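Mevalonate kinase, putative (Leishmania major, PDB 2HFS) probably catalyses the ATP-dependent phosphorylation of (R)-mevalonate to (R)-5-phosphomevalonate, an early step of isoprenoid and sterol biosynthesis. Local coordinates at residues E35-G40 against Q232-L237; Q63-P68 against P105-S110; L167-R172 against K180-Q185. One frame throughout, in Å; residues are numbered along the deposited sequence.

In the fold
Interactions 1 and 3 are neighbours, their centres about 7 Å apart, and share one mixed sheet: strands 36-52 and 166-172 lie side by side in it and hydrogen-bond to each other. Interaction 1 sets helix 216-239 on that sheet through a largely buried apolar contact flanked by one salt bridge, whereas interaction 3 is a partly buried hairpin built on backbone hydrogen bonds, with leucines and isoleucine turned to the same helix. Interaction 2 lies on the opposite side of the chain's centre, its centre about 26 Å from both. There two irregular segments, partly exposed, meet through proline packing and a single backbone hydrogen bond.

Interaction 1: E35-G40 against Q232-L237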
ATOM      1  N   GLU A  35      -4.636 -15.316  -6.892  1.00 16.81           N
ATOM      2  CA  GLU A  35      -4.944 -14.674  -5.613  1.00 15.89           C
ATOM      3  C   GLU A  35      -3.711 -13.898  -5.145  1.00 14.16           C
ATOM      4  O   GLU A  35      -2.580 -14.320  -5.395  1.00 13.59           O
ATOM      5  CB  GLU A  35      -5.330 -15.710  -4.559  1.00 15.37           C
ATOM      6  CG  GLU A  35      -6.464 -16.665  -4.945  1.00 15.70           C
ATOM      7  CD  GLU A  35      -6.909 -17.554  -3.793  1.00 18.12           C
ATOM      8  OE1 GLU A  35      -6.234 -17.608  -2.741  1.00 23.54           O
ATOM      9  OE2 GLU A  35      -7.953 -18.211  -3.928  1.00 22.65           O
ATOM     10  N   ALA A  36      -3.937 -12.765  -4.482  1.00 13.65           N
ATOM     11  CA  ALA A  36      -2.858 -11.947  -3.923  1.00 12.69           C
ATOM     12  C   ALA A  36      -3.076 -11.712  -2.426  1.00 12.57           C
ATOM     13  O   ALA A  36      -4.202 -11.746  -1.938  1.00 14.70           O
ATOM     14  CB  ALA A  36      -2.740 -10.611  -4.678  1.00 12.47           C
ATOM     15  N   ILE A  37      -1.990 -11.522  -1.690  1.00 12.10           N
ATOM     16  CA  ILE A  37      -2.078 -11.208  -0.283  1.00 13.18           C
ATOM     17  C   ILE A  37      -1.483  -9.818  -0.114  1.00 12.51           C
ATOM     18  O   ILE A  37      -0.307  -9.580  -0.422  1.00 10.33           O
ATOM     19  CB  ILE A  37      -1.376 -12.282   0.613  1.00 11.14           C
ATOM     20  CG1 ILE A  37      -1.969 -13.689   0.368  1.00 15.20           C
ATOM     21  CG2 ILE A  37      -1.469 -11.892   2.109  1.00 15.17           C
ATOM     22  CD1 ILE A  37      -1.238 -14.874   1.104  1.00 12.39           C
ATOM     23  N   VAL A  38      -2.329  -8.904   0.344  1.00 12.86           N
ATOM     24  CA  VAL A  38      -1.946  -7.531   0.605  1.00 11.73           C
ATOM     25  C   VAL A  38      -2.039  -7.251   2.101  1.00 13.75           C
ATOM     26  O   VAL A  38      -2.930  -7.760   2.805  1.00 13.03           O
ATOM     27  CB  VAL A  38      -2.813  -6.529  -0.184  1.00 14.46           C
ATOM     28  CG1 VAL A  38      -2.360  -5.105   0.083  1.00 13.78           C
ATOM     29  CG2 VAL A  38      -2.755  -6.825  -1.679  1.00 12.99           C
ATOM     30  N   ALA A  39      -1.100  -6.452   2.585  1.00 12.72           N
ATOM     31  CA  ALA A  39      -1.010  -6.196   3.998  1.00 13.72           C
ATOM     32  C   ALA A  39      -1.215  -4.718   4.243  1.00 15.07           C
ATOM     33  O   ALA A  39      -0.443  -3.886   3.739  1.00 16.12           O
ATOM     34  CB  ALA A  39       0.317  -6.661   4.515  1.00 15.29           C
ATOM     35  N   GLY A  40      -2.270  -4.390   4.977  1.00 13.06           N
ATOM     36  CA  GLY A  40      -2.479  -3.028   5.460  1.00 13.32           C
ATOM     37  C   GLY A  40      -1.734  -2.867   6.768  1.00 14.43           C
ATOM     38  O   GLY A  40      -2.089  -3.495   7.778  1.00 16.31           O
ATOM     39  N   GLN A 232      -0.022 -22.217  -0.604  1.00 17.20           N
ATOM     40  CA  GLN A 232       0.791 -22.605   0.518  1.00 19.94           C
ATOM     41  C   GLN A 232       0.947 -21.441   1.490  1.00 18.36           C
ATOM     42  O   GLN A 232       0.921 -21.649   2.698  1.00 19.33           O
ATOM     43  CB  GLN A 232       2.128 -23.147   0.031  1.00 20.31           C
ATOM     44  CG  GLN A 232       1.989 -24.489  -0.699  1.00 24.92           C
ATOM     45  CD  GLN A 232       3.329 -25.091  -1.073  1.00 30.26           C
ATOM     46  OE1 GLN A 232       3.920 -24.722  -2.087  1.00 34.96           O
ATOM     47  NE2 GLN A 232       3.810 -26.027  -0.258  1.00 32.35           N
ATOM     48  N   ALA A 233       1.066 -20.222   0.967  1.00 17.83           N
ATOM     49  CA  ALA A 233       1.169 -19.027   1.817  1.00 17.03           C
ATOM     50  C   ALA A 233      -0.047 -18.859   2.730  1.00 16.95           C
ATOM     51  O   ALA A 233       0.081 -18.562   3.924  1.00 17.79           O
ATOM     52  CB  ALA A 233       1.384 -17.787   0.970  1.00 16.35           C
ATOM     53  N   ARG A 234      -1.229 -19.078   2.166  1.00 18.98           N
ATOM     54  CA  ARG A 234      -2.463 -19.070   2.940  1.00 18.96           C
ATOM     55  C   ARG A 234      -2.396 -20.102   4.082  1.00 20.14           C
ATOM     56  O   ARG A 234      -2.752 -19.808   5.233  1.00 18.27           O
ATOM     57  CB  ARG A 234      -3.658 -19.316   2.022  1.00 19.02           C
ATOM     58  CG  ARG A 234      -3.875 -18.187   1.013  1.00 18.09           C
ATOM     59  CD  ARG A 234      -5.190 -18.268   0.224  1.00 20.84           C
ATOM     60  NE  ARG A 234      -6.365 -18.331   1.097  1.00 18.82           N
ATOM     61  CZ  ARG A 234      -7.605 -18.584   0.678  1.00 23.80           C
ATOM     62  NH1 ARG A 234      -7.852 -18.798  -0.612  1.00 20.37           N
ATOM     63  NH2 ARG A 234      -8.609 -18.620   1.551  1.00 21.49           N
ATOM     64  N   GLU A 235      -1.902 -21.295   3.757  1.00 21.55           N
ATOM     65  CA  GLU A 235      -1.704 -22.339   4.747  1.00 22.94           C
ATOM     66  C   GLU A 235      -0.816 -21.831   5.866  1.00 23.47           C
ATOM     67  O   GLU A 235      -1.254 -21.738   7.016  1.00 25.49           O
ATOM     68  CB  GLU A 235      -1.053 -23.565   4.114  1.00 24.10           C
ATOM     69  CG  GLU A 235      -2.002 -24.530   3.456  1.00 26.32           C
ATOM     70  CD  GLU A 235      -1.451 -25.937   3.450  1.00 28.45           C
ATOM     71  OE1 GLU A 235      -2.113 -26.816   4.028  1.00 31.97           O
ATOM     72  OE2 GLU A 235      -0.358 -26.162   2.876  1.00 32.35           O
ATOM     73  N   ALA A 236       0.423 -21.486   5.513  1.00 22.99           N
ATOM     74  CA  ALA A 236       1.403 -20.965   6.462  1.00 22.82           C
ATOM     75  C   ALA A 236       0.819 -19.934   7.435  1.00 22.47           C
ATOM     76  O   ALA A 236       1.141 -19.960   8.629  1.00 22.61           O
ATOM     77  CB  ALA A 236       2.610 -20.394   5.723  1.00 21.33           C
ATOM     78  N   LEU A 237      -0.032 -19.043   6.924  1.00 22.62           N
ATOM     79  CA  LEU A 237      -0.665 -17.983   7.733  1.00 23.30           C
ATOM     80  C   LEU A 237      -1.673 -18.532   8.749  1.00 24.41           C
ATOM     81  O   LEU A 237      -1.664 -18.137   9.919  1.00 25.21           O
ATOM     82  CB  LEU A 237      -1.339 -16.935   6.842  1.00 23.14           C
ATOM     83  CG  LEU A 237      -0.503 -15.925   6.051  1.00 22.84           C
ATOM     84  CD1 LEU A 237      -1.402 -15.136   5.105  1.00 21.34           C
ATOM     85  CD2 LEU A 237       0.250 -14.975   6.981  1.00 24.09           C
TER
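Glu35 CG stands anti to the carbonyl carbon, beside the backbone N (chi1 -54°), and the chain runs extended beyond it, which carries the carboxylate out to Arg234, whose own side chain bends at chi3 and brings its guanidinium round to meet it. The two chains cross at about a right angle, and their flat groups are turned 39° from each other. Arg234 NH1 donates to the syn lone pair of Glu35 OE1 at 2.9 Å, a salt bridge with a bent bond (143° at the hydrogen). Glu35 OE2 stands farther off, 3.4 Å from Arg234 NH1, so the grip rests on one oxygen. The long aliphatic parts of both residues suit them to span the margin between strand and helix.

This is a helix packed on a sheet within the GHMP kinase fold: helix 216-239 lies over strand 36-52, the short axes passing 10.2 Å apart. Ile37, beta-branched as suits a strand, fills the interface. Its CD1 rests 3.9 Å from Ala233 CB and meets Leu237 CD1 tip to tip at 4.0 Å. Ala233 and Leu237 are one helical turn apart and so present a common apolar surface; the small methyl of Ala233 lets the helix come close. Ile37 CD1 also lies 4.2 Å from Arg234 CG. Phe25 of strand 17-25 packs against both Ile37 and Ala233, while Tyr226 OH hydrogen-bonds to Glu35 O.

Interaction 2: Q63-P68 against P105-S110; sequences QRPAIP and PLVPSS
Pro108 lies at the centre of the contact between 63-68 and 105-110, its ring wedged against Ala66 and Arg64. Pro108 CD comes within 3.4 Å of Ala66 CA, and Ala66 CB sits 3.7 Å from Pro108 CD; the small Ala66 accepts the ring close to its backbone. Arg64 is bent at chi3, and Pro108 CG lies over one face of its guanidinium, 3.4 Å from Arg64 NH1. The one hydrogen bond across the contact runs from Ile67 N to Pro108 O, 3.2 Å long and nearly straight at 165°.

Around this bond the Ile67 side chain packs on Val107 and Ser109. Val107 CG1 touches Ile67 CG2 at 3.9 Å, the two side chains crossing at about a right angle. With Ile67 CG1 placed between its backbone N and carbonyl carbon (chi1 56°), CD1 reaches Ser109 OG at 3.6 Å. Pro65 sets its CD 3.4 Å from Leu106 O, and it is the centre of an inverse gamma turn that bends the chain into the contact.

Further out, a salt bridge to Asp62 fixes the end of Arg64, and Tyr322 OH hydrogen-bonds to Val107 N. The Pro-Ser-Ser run beginning at Pro108 probably opens the glycine-rich motif that binds nucleotide phosphates in GHMP kinases. Ile71 of helix 70-88 backs Arg64 and Ala66, Ala114 of helix 114-130 backs Pro108, and Trp320 of strand 318-324 packs on Ile67, Val107 and Ser109.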
ATOM      1  N   GLN A  63       2.123  17.792   6.244  1.00  8.87           N
ATOM      2  CA  GLN A  63       3.299  17.575   7.081  1.00  9.12           C
ATOM      3  C   GLN A  63       3.730  16.119   7.242  1.00  8.66           C
ATOM      4  O   GLN A  63       4.516  15.788   8.122  1.00  7.53           O
ATOM      5  CB  GLN A  63       3.108  18.232   8.443  1.00 11.10           C
ATOM      6  CG  GLN A  63       2.666  19.667   8.354  1.00 11.45           C
ATOM      7  CD  GLN A  63       3.248  20.540   9.432  1.00 11.32           C
ATOM      8  OE1 GLN A  63       3.783  20.048  10.437  1.00 11.71           O
ATOM      9  NE2 GLN A  63       3.146  21.862   9.228  1.00 12.10           N
ATOM     10  N   ARG A  64       3.249  15.254   6.365  1.00  7.74           N
ATOM     11  CA  ARG A  64       3.725  13.869   6.310  1.00  8.49           C
ATOM     12  C   ARG A  64       5.250  13.779   6.135  1.00  8.15           C
ATOM     13  O   ARG A  64       5.850  14.620   5.442  1.00  7.87           O
ATOM     14  CB  ARG A  64       3.032  13.118   5.160  1.00  6.28           C
ATOM     15  CG  ARG A  64       1.547  13.080   5.249  1.00 10.32           C
ATOM     16  CD  ARG A  64       0.910  12.457   4.036  1.00  6.06           C
ATOM     17  NE  ARG A  64       1.037  13.272   2.836  1.00  9.89           N
ATOM     18  CZ  ARG A  64       0.896  12.802   1.607  1.00  7.49           C
ATOM     19  NH1 ARG A  64       0.632  11.507   1.428  1.00  4.73           N
ATOM     20  NH2 ARG A  64       1.001  13.624   0.558  1.00  5.91           N
ATOM     21  N   PRO A  65       5.878  12.782   6.764  1.00  8.34           N
ATOM     22  CA  PRO A  65       7.297  12.568   6.620  1.00  8.22           C
ATOM     23  C   PRO A  65       7.652  11.876   5.302  1.00  8.06           C
ATOM     24  O   PRO A  65       8.301  10.829   5.300  1.00  8.55           O
ATOM     25  CB  PRO A  65       7.644  11.674   7.826  1.00  8.07           C
ATOM     26  CG  PRO A  65       6.412  10.889   8.096  1.00  8.41           C
ATOM     27  CD  PRO A  65       5.265  11.815   7.702  1.00  8.30           C
ATOM     28  N   ALA A  66       7.227  12.477   4.201  1.00  8.11           N
ATOM     29  CA  ALA A  66       7.471  11.926   2.883  1.00  8.33           C
ATOM     30  C   ALA A  66       8.951  12.009   2.503  1.00  9.65           C
ATOM     31  O   ALA A  66       9.684  12.875   2.993  1.00 10.80           O
ATOM     32  CB  ALA A  66       6.598  12.634   1.857  1.00  9.46           C
ATOM     33  N   ILE A  67       9.401  11.076   1.667  1.00 11.42           N
ATOM     34  CA  ILE A  67      10.777  11.155   1.133  1.00 10.95           C
ATOM     35  C   ILE A  67      10.958  12.470   0.365  1.00 11.45           C
ATOM     36  O   ILE A  67       9.965  13.058  -0.077  1.00  9.88           O
ATOM     37  CB  ILE A  67      11.090   9.935   0.214  1.00 10.49           C
ATOM     38  CG1 ILE A  67      10.075   9.823  -0.928  1.00 12.37           C
ATOM     39  CG2 ILE A  67      11.115   8.665   1.031  1.00 14.09           C
ATOM     40  CD1 ILE A  67      10.603   9.069  -2.114  1.00 15.61           C
ATOM     41  N   PRO A  68      12.202  12.924   0.185  1.00 12.39           N
ATOM     42  CA  PRO A  68      12.448  14.208  -0.477  1.00 13.85           C
ATOM     43  C   PRO A  68      11.843  14.313  -1.866  1.00 13.73           C
ATOM     44  O   PRO A  68      12.049  13.430  -2.713  1.00 15.13           O
ATOM     45  CB  PRO A  68      13.974  14.276  -0.556  1.00 12.90           C
ATOM     46  CG  PRO A  68      14.443  13.437   0.575  1.00 15.27           C
ATOM     47  CD  PRO A  68      13.462  12.284   0.610  1.00 13.71           C
ATOM     48  N   PRO A 105       2.578   8.780  10.990  1.00  8.17           N
ATOM     49  CA  PRO A 105       3.991   8.359  10.846  1.00  7.38           C
ATOM     50  C   PRO A 105       4.332   7.669   9.536  1.00  7.56           C
ATOM     51  O   PRO A 105       5.504   7.488   9.248  1.00  8.88           O
ATOM     52  CB  PRO A 105       4.187   7.393  12.019  1.00  8.31           C
ATOM     53  CG  PRO A 105       2.882   6.756  12.161  1.00  6.65           C
ATOM     54  CD  PRO A 105       1.806   7.789  11.762  1.00  7.86           C
ATOM     55  N   LEU A 106       3.325   7.289   8.741  1.00  7.96           N
ATOM     56  CA  LEU A 106       3.584   6.695   7.416  1.00  8.67           C
ATOM     57  C   LEU A 106       4.453   7.593   6.542  1.00  9.34           C
ATOM     58  O   LEU A 106       4.207   8.784   6.457  1.00  9.15           O
ATOM     59  CB  LEU A 106       2.286   6.381   6.683  1.00  9.53           C
ATOM     60  CG  LEU A 106       2.369   5.583   5.369  1.00  3.36           C
ATOM     61  CD1 LEU A 106       2.937   4.219   5.640  1.00  7.07           C
ATOM     62  CD2 LEU A 106       0.979   5.470   4.709  1.00  8.96           C
ATOM     63  N   VAL A 107       5.443   7.003   5.870  1.00 10.05           N
ATOM     64  CA  VAL A 107       6.329   7.749   4.962  1.00  7.44           C
ATOM     65  C   VAL A 107       5.880   7.595   3.497  1.00  7.83           C
ATOM     66  O   VAL A 107       6.136   6.564   2.884  1.00  6.70           O
ATOM     67  CB  VAL A 107       7.822   7.276   5.113  1.00 10.07           C
ATOM     68  CG1 VAL A 107       8.761   7.909   4.015  1.00  8.94           C
ATOM     69  CG2 VAL A 107       8.333   7.543   6.519  1.00 11.63           C
ATOM     70  N   PRO A 108       5.221   8.602   2.920  1.00  7.21           N
ATOM     71  CA  PRO A 108       4.851   8.516   1.507  1.00  7.18           C
ATOM     72  C   PRO A 108       6.066   8.345   0.628  1.00  7.83           C
ATOM     73  O   PRO A 108       7.067   9.065   0.792  1.00  8.74           O
ATOM     74  CB  PRO A 108       4.167   9.858   1.234  1.00  8.75           C
ATOM     75  CG  PRO A 108       3.632  10.275   2.567  1.00  8.09           C
ATOM     76  CD  PRO A 108       4.787   9.878   3.510  1.00  4.54           C
ATOM     77  N   SER A 109       5.974   7.346  -0.238  0.50  5.19           N
ATOM     78  CA  SER A 109       7.015   6.932  -1.170  0.50  6.08           C
ATOM     79  C   SER A 109       6.309   5.982  -2.128  0.50  6.43           C
ATOM     80  O   SER A 109       5.334   5.349  -1.747  0.50  3.41           O
ATOM     81  CB  SER A 109       8.126   6.187  -0.416  0.50  4.91           C
ATOM     82  OG  SER A 109       9.229   5.898  -1.257  0.50  4.88           O
ATOM     83  N   SER A 110       6.784   5.879  -3.365  1.00  8.79           N
ATOM     84  CA  SER A 110       6.201   4.950  -4.323  1.00 11.59           C
ATOM     85  C   SER A 110       6.136   3.507  -3.780  1.00 11.12           C
ATOM     86  O   SER A 110       7.116   2.992  -3.243  1.00 13.17           O
ATOM     87  CB  SER A 110       6.983   5.013  -5.646  1.00 12.43           C
ATOM     88  OG  SER A 110       6.475   4.091  -6.566  1.00 18.78           O
TER

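Interaction 3: L167-R172 against K180-Q185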
ATOM      1  N   LEU A 167      -4.390  -8.226   7.013  1.00 14.77           N
ATOM      2  CA  LEU A 167      -4.114  -8.996   5.812  1.00 14.39           C
ATOM      3  C   LEU A 167      -5.391  -9.152   5.020  1.00 14.51           C
ATOM      4  O   LEU A 167      -6.481  -9.279   5.597  1.00 13.42           O
ATOM      5  CB  LEU A 167      -3.537 -10.367   6.150  1.00 15.44           C
ATOM      6  CG  LEU A 167      -2.190 -10.422   6.854  1.00 17.51           C
ATOM      7  CD1 LEU A 167      -1.762 -11.873   6.980  1.00 16.20           C
ATOM      8  CD2 LEU A 167      -1.096  -9.603   6.150  1.00 18.18           C
ATOM      9  N   ILE A 168      -5.244  -9.134   3.701  1.00 15.21           N
ATOM     10  CA  ILE A 168      -6.370  -9.071   2.778  1.00 15.33           C
ATOM     11  C   ILE A 168      -6.093  -9.938   1.565  1.00 16.05           C
ATOM     12  O   ILE A 168      -5.063  -9.787   0.906  1.00 13.69           O
ATOM     13  CB  ILE A 168      -6.637  -7.611   2.361  1.00 15.23           C
ATOM     14  CG1 ILE A 168      -7.074  -6.800   3.589  1.00 14.88           C
ATOM     15  CG2 ILE A 168      -7.668  -7.522   1.201  1.00 17.32           C
ATOM     16  CD1 ILE A 168      -7.359  -5.345   3.331  1.00 19.95           C
ATOM     17  N   LEU A 169      -7.036 -10.833   1.281  1.00 17.73           N
ATOM     18  CA  LEU A 169      -6.999 -11.649   0.077  1.00 18.41           C
ATOM     19  C   LEU A 169      -7.621 -10.863  -1.068  1.00 20.86           C
ATOM     20  O   LEU A 169      -8.766 -10.401  -0.974  1.00 22.11           O
ATOM     21  CB  LEU A 169      -7.748 -12.968   0.307  1.00 19.03           C
ATOM     22  CG  LEU A 169      -7.534 -14.132  -0.668  1.00 16.15           C
ATOM     23  CD1 LEU A 169      -6.098 -14.681  -0.569  1.00 12.33           C
ATOM     24  CD2 LEU A 169      -8.556 -15.228  -0.371  1.00 16.72           C
ATOM     25  N   TYR A 170      -6.855 -10.720  -2.146  1.00 22.11           N
ATOM     26  CA  TYR A 170      -7.189  -9.853  -3.273  1.00 24.50           C
ATOM     27  C   TYR A 170      -7.146 -10.655  -4.559  1.00 25.72           C
ATOM     28  O   TYR A 170      -6.128 -11.261  -4.892  1.00 25.29           O
ATOM     29  CB  TYR A 170      -6.205  -8.668  -3.285  1.00 25.80           C
ATOM     30  CG  TYR A 170      -5.890  -7.929  -4.593  1.00 27.43           C
ATOM     31  CD1 TYR A 170      -4.585  -7.501  -4.845  1.00 27.62           C
ATOM     32  CD2 TYR A 170      -6.875  -7.602  -5.527  1.00 26.43           C
ATOM     33  CE1 TYR A 170      -4.255  -6.803  -5.992  1.00 30.12           C
ATOM     34  CE2 TYR A 170      -6.555  -6.891  -6.691  1.00 28.79           C
ATOM     35  CZ  TYR A 170      -5.238  -6.497  -6.910  1.00 28.73           C
ATOM     36  OH  TYR A 170      -4.872  -5.799  -8.045  1.00 31.47           O
ATOM     37  N   ARG A 171      -8.278 -10.699  -5.258  1.00 27.59           N
ATOM     38  CA  ARG A 171      -8.341 -11.397  -6.542  1.00 30.00           C
ATOM     39  C   ARG A 171      -9.345 -10.775  -7.503  1.00 31.53           C
ATOM     40  O   ARG A 171     -10.353 -10.205  -7.086  1.00 31.17           O
ATOM     41  CB  ARG A 171      -8.622 -12.894  -6.350  1.00 30.21           C
ATOM     42  CG  ARG A 171      -9.949 -13.236  -5.707  1.00 30.19           C
ATOM     43  CD  ARG A 171     -10.229 -14.729  -5.660  1.00 32.96           C
ATOM     44  NE  ARG A 171     -10.525 -15.269  -6.986  1.00 36.45           N
ATOM     45  CZ  ARG A 171     -10.493 -16.560  -7.306  1.00 37.91           C
ATOM     46  NH1 ARG A 171     -10.163 -17.474  -6.402  1.00 37.42           N
ATOM     47  NH2 ARG A 171     -10.779 -16.937  -8.545  1.00 37.34           N
ATOM     48  N   ARG A 172      -9.048 -10.882  -8.793  1.00 33.34           N
ATOM     49  CA  ARG A 172     -10.000 -10.527  -9.837  1.00 36.59           C
ATOM     50  C   ARG A 172     -11.028 -11.651 -10.043  1.00 37.15           C
ATOM     51  O   ARG A 172     -10.774 -12.620 -10.769  1.00 38.37           O
ATOM     52  CB  ARG A 172      -9.269 -10.184 -11.135  1.00 36.55           C
ATOM     53  CG  ARG A 172      -9.063  -8.695 -11.347  1.00 37.62           C
ATOM     54  CD  ARG A 172      -7.727  -8.153 -10.903  1.00 37.74           C
ATOM     55  NE  ARG A 172      -7.353  -6.979 -11.694  1.00 38.38           N
ATOM     56  CZ  ARG A 172      -6.259  -6.253 -11.497  1.00 38.51           C
ATOM     57  NH1 ARG A 172      -5.412  -6.563 -10.521  1.00 37.16           N
ATOM     58  NH2 ARG A 172      -6.009  -5.209 -12.276  1.00 37.52           N
ATOM     59  N   LYS A 180     -11.340 -10.038   0.677  1.00 25.36           N
ATOM     60  CA  LYS A 180     -11.788 -10.552   1.975  1.00 24.63           C
ATOM     61  C   LYS A 180     -10.644 -10.561   2.977  1.00 24.69           C
ATOM     62  O   LYS A 180      -9.489 -10.716   2.591  1.00 25.70           O
ATOM     63  CB  LYS A 180     -12.424 -11.946   1.862  1.00 25.80           C
ATOM     64  CG  LYS A 180     -11.869 -12.843   0.764  1.00 26.81           C
ATOM     65  CD  LYS A 180     -12.943 -13.855   0.307  1.00 30.26           C
ATOM     66  CE  LYS A 180     -12.829 -14.183  -1.190  1.00 29.37           C
ATOM     67  NZ  LYS A 180     -11.859 -15.286  -1.476  1.00 29.43           N
ATOM     68  N   PRO A 181     -10.962 -10.390   4.260  1.00 24.98           N
ATOM     69  CA  PRO A 181      -9.938 -10.357   5.298  1.00 24.62           C
ATOM     70  C   PRO A 181      -9.354 -11.739   5.555  1.00 25.02           C
ATOM     71  O   PRO A 181     -10.031 -12.757   5.340  1.00 24.92           O
ATOM     72  CB  PRO A 181     -10.698  -9.867   6.535  1.00 25.92           C
ATOM     73  CG  PRO A 181     -12.137 -10.287   6.298  1.00 24.71           C
ATOM     74  CD  PRO A 181     -12.325 -10.235   4.813  1.00 25.00           C
ATOM     75  N   ILE A 182      -8.109 -11.757   6.021  1.00 23.21           N
ATOM     76  CA  ILE A 182      -7.419 -12.978   6.354  1.00 22.36           C
ATOM     77  C   ILE A 182      -7.142 -12.959   7.846  1.00 24.47           C
ATOM     78  O   ILE A 182      -6.412 -12.098   8.347  1.00 22.93           O
ATOM     79  CB  ILE A 182      -6.089 -13.104   5.547  1.00 23.01           C
ATOM     80  CG1 ILE A 182      -6.367 -13.235   4.056  1.00 19.46           C
ATOM     81  CG2 ILE A 182      -5.254 -14.280   6.058  1.00 20.54           C
ATOM     82  CD1 ILE A 182      -5.131 -13.081   3.165  1.00 22.06           C
ATOM     83  N   ALA A 183      -7.743 -13.911   8.558  1.00 25.53           N
ATOM     84  CA  ALA A 183      -7.476 -14.082   9.988  1.00 27.58           C
ATOM     85  C   ALA A 183      -6.038 -14.548  10.248  1.00 28.28           C
ATOM     86  O   ALA A 183      -5.543 -15.465   9.586  1.00 29.85           O
ATOM     87  CB  ALA A 183      -8.497 -15.055  10.611  1.00 27.90           C
ATOM     88  N   PHE A 184      -5.366 -13.895  11.198  1.00 28.90           N
ATOM     89  CA  PHE A 184      -3.972 -14.203  11.545  1.00 28.97           C
ATOM     90  C   PHE A 184      -3.680 -13.813  12.994  1.00 29.01           C
ATOM     91  O   PHE A 184      -4.097 -12.738  13.442  1.00 29.10           O
ATOM     92  CB  PHE A 184      -2.990 -13.513  10.580  1.00 29.01           C
ATOM     93  CG  PHE A 184      -1.590 -14.053  10.658  1.00 30.16           C
ATOM     94  CD1 PHE A 184      -0.543 -13.251  11.082  1.00 30.38           C
ATOM     95  CD2 PHE A 184      -1.319 -15.383  10.333  1.00 30.15           C
ATOM     96  CE1 PHE A 184       0.757 -13.763  11.170  1.00 29.97           C
ATOM     97  CE2 PHE A 184      -0.019 -15.900  10.429  1.00 28.31           C
ATOM     98  CZ  PHE A 184       1.014 -15.085  10.841  1.00 29.99           C
ATOM     99  N   GLN A 185      -2.966 -14.673  13.721  1.00 27.87           N
ATOM    100  CA  GLN A 185      -2.820 -14.518  15.185  1.00 28.20           C
ATOM    101  C   GLN A 185      -1.426 -14.094  15.661  1.00 28.21           C
ATOM    102  O   GLN A 185      -1.129 -14.147  16.864  1.00 28.15           O
ATOM    103  CB  GLN A 185      -3.232 -15.808  15.907  1.00 28.92           C
ATOM    104  CG  GLN A 185      -4.705 -16.168  15.798  1.00 27.32           C
ATOM    105  CD  GLN A 185      -4.967 -17.603  16.189  1.00 29.64           C
ATOM    106  OE1 GLN A 185      -4.613 -18.528  15.455  1.00 30.43           O
ATOM    107  NE2 GLN A 185      -5.579 -17.797  17.349  1.00 30.56           N
TER
HETATM  108  O   HOH W   1      -4.872  -9.747   9.338  1.00 27.81           O
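Leu167 to Leu169 run antiparallel to Lys180 to Ile182, the two short strands inclined at 136°, with Leu169 and Lys180 a hydrogen-bonded pair and Ile168 and Pro181 a non-hydrogen-bonded one. Leu169 N binds Lys180 O at 2.8 Å, and Lys180 N returns the bond to Leu169 O at 3.1 Å. Pro181, having no N-H, fits the non-hydrogen-bonded place, where none is needed for the neighbour. At Leu167 and Ile182, Ile182 N reaches Leu167 O at 3.0 Å, from 49° out of the carbonyl plane. Leu167 N and Ile182 O are joined instead by a water, which accepts from the former at 2.8 Å and donates to the latter.

The strands belong to a beta hairpin, 166-172 with 177-182, which extends the mixed sheet of the GHMP kinase fold beyond strand 36-52. Ile168 and Tyr170 continue the ladder to Val38 and Ala36.

Leu167, Leu169 and Ile182 share one face of the sheet, where Leu237 and Arg234 of helix 216-239 pack on them. Leu167 CB meets Ile182 CB at 3.8 Å. Ile182 CG1 stands anti to the carbonyl carbon (chi1 -65°), which carries CD1 back across the pairing to 3.9 Å from Leu169 CB, the two side chains crossing at about a right angle. Branched and apolar residues suit this covered face. Lys180, exposed but on the same face, runs alongside Leu169 pointing the same way; bends at chi3 and chi4 bring its NZ to 3.5 Å from Leu169 CD2. Beyond Ile182, Phe184 sets its CB against Leu167 CD1, and its ring approaches that methyl obliquely, while Ser327 OG takes the hydrogen bond of Phe184 N.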